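Local coordinates for protein transcriptional regulator, putative, Mar family (Thermotoga maritima, PDB 2ETH) that probably binds DNA and regulates transcription, as a putative member of the MarR family of winged helix-turn-helix regulators, at residues L87-M92 / V103-G108. Residues are numbered along the deposited sequence; the frame is centred on the assembly and turned at random.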
# COMPACT_ATOMS: atom_id res chain seq x y z
N LEU A 87 20.02 -0.73 -1.95
CA LEU A 87 19.29 -0.34 -0.74
C LEU A 87 19.61 -1.19 0.50
O LEU A 87 19.51 -0.71 1.60
CB LEU A 87 17.76 -0.37 -0.99
CG LEU A 87 17.21 0.55 -2.11
CD1 LEU A 87 15.73 0.26 -2.29
CD2 LEU A 87 17.44 2.04 -1.78
N VAL A 88 19.96 -2.46 0.30
CA VAL A 88 20.27 -3.39 1.41
C VAL A 88 21.44 -4.31 1.01
O VAL A 88 21.83 -4.39 -0.16
CB VAL A 88 19.08 -4.30 1.78
CG1 VAL A 88 17.85 -3.47 1.98
CG2 VAL A 88 18.90 -5.41 0.69
N VAL A 89 21.95 -5.02 2.01
CA VAL A 89 23.09 -5.87 1.85
C VAL A 89 22.96 -6.94 2.92
O VAL A 89 22.33 -6.70 3.90
CB VAL A 89 24.41 -5.04 1.94
CG1 VAL A 89 24.70 -4.56 3.36
CG2 VAL A 89 25.54 -5.79 1.38
N ARG A 90 23.48 -8.14 2.69
CA ARG A 90 23.47 -9.22 3.69
C ARG A 90 24.82 -9.16 4.38
O ARG A 90 25.84 -9.18 3.72
CB ARG A 90 23.35 -10.61 3.04
CG ARG A 90 22.13 -10.82 2.17
CD ARG A 90 22.51 -11.58 0.84
NE ARG A 90 21.37 -12.27 0.21
CZ ARG A 90 20.99 -12.17 -1.07
NH1 ARG A 90 21.67 -11.43 -1.94
NH2 ARG A 90 19.92 -12.82 -1.49
N GLU A 91 24.82 -9.12 5.70
CA GLU A 91 26.03 -8.92 6.45
C GLU A 91 26.16 -9.92 7.55
O GLU A 91 25.21 -10.25 8.18
CB GLU A 91 26.07 -7.51 7.04
CG GLU A 91 26.70 -6.50 6.10
CD GLU A 91 27.16 -5.21 6.81
OE1 GLU A 91 26.64 -4.89 7.92
OE2 GLU A 91 28.06 -4.54 6.25
N MSE A 92 27.37 -10.39 7.76
CA MSE A 92 27.62 -11.35 8.81
C MSE A 92 27.63 -10.56 10.13
O MSE A 92 27.81 -9.35 10.14
CB MSE A 92 28.92 -12.14 8.54
CG MSE A 92 29.09 -12.69 7.04
SE MSE A 92 30.17 -14.32 6.73
CE MSE A 92 31.60 -13.83 5.66
N VAL A 103 20.67 -5.95 6.23
CA VAL A 103 20.76 -4.65 6.83
C VAL A 103 20.65 -3.61 5.69
O VAL A 103 20.91 -3.90 4.54
CB VAL A 103 22.07 -4.50 7.60
CG1 VAL A 103 22.17 -5.57 8.71
CG2 VAL A 103 23.28 -4.57 6.66
N LEU A 104 20.29 -2.39 6.04
CA LEU A 104 20.21 -1.28 5.10
C LEU A 104 21.61 -0.79 4.72
O LEU A 104 22.52 -0.77 5.53
CB LEU A 104 19.38 -0.12 5.72
CG LEU A 104 17.88 -0.02 5.37
CD1 LEU A 104 17.13 -1.37 5.29
CD2 LEU A 104 17.15 0.96 6.29
N THR A 105 21.80 -0.38 3.47
CA THR A 105 23.02 0.34 3.11
C THR A 105 22.92 1.77 3.59
O THR A 105 21.97 2.12 4.20
CB THR A 105 23.22 0.29 1.63
OG1 THR A 105 22.04 0.82 0.98
CG2 THR A 105 23.49 -1.15 1.25
N GLU A 106 23.91 2.59 3.32
CA GLU A 106 23.81 4.01 3.57
C GLU A 106 22.70 4.63 2.78
O GLU A 106 21.97 5.50 3.30
CB GLU A 106 25.10 4.71 3.19
CG GLU A 106 25.07 6.20 3.56
CD GLU A 106 26.42 6.80 3.84
OE1 GLU A 106 27.43 6.06 3.80
OE2 GLU A 106 26.47 8.02 4.13
N LYS A 107 22.60 4.22 1.52
CA LYS A 107 21.58 4.71 0.62
C LYS A 107 20.21 4.22 1.03
O LYS A 107 19.21 4.89 0.75
CB LYS A 107 21.87 4.27 -0.81
CG LYS A 107 20.76 4.53 -1.80
CD LYS A 107 21.15 4.05 -3.17
CE LYS A 107 19.99 4.03 -4.14
NZ LYS A 107 20.52 3.69 -5.49
N GLY A 108 20.16 3.04 1.65
CA GLY A 108 18.90 2.49 2.14
C GLY A 108 18.35 3.40 3.21
O GLY A 108 17.20 3.81 3.15
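V89 and V103 form an antiparallel hydrogen-bonded pair in the beta hairpin of strands 88-92 and 100-104, the wing of the MarR-type winged helix-turn-helix domain. V103 N donates to V89 O at 3.0 Å, close to straight at 173°. V89 N returns a bond to V103 O. Next along the hairpin, toward the start of helix 106-127, V88 and L104 make a non-hydrogen-bonded pair, and CA of V88 lies 3.2 Å from V103 O in a CA-H...O contact. The ladder ends where T105 N donates to L87 O at 3.0 Å, from above the carbonyl plane. L87 O also takes a CA-H...O contact from G108 CA.

T105 is the N-cap of helix 106-127. Its chi1 of 56° sets OG1 between its own N and C, where it accepts from G108 N at 3.0 Å. The same OG1 is hydrogen-bonded to G86 O, so the cap also ties the helix start to the turn before the wing. A valine here would probably leave G108 N without its side-chain cap and G86 O without this partner.

On one face of the hairpin, V89 CG1 packs on V103 CG2, and the E91 side chain crosses that of V103 at about a right angle, with OE1 3.6 Å from CG2. On the other face, the V88 and L104 side chains diverge, V88 onto helix 72-84 and L104 onto helix 44-56. There V88 CG1 meets L104 CD1 at 4.0 Å.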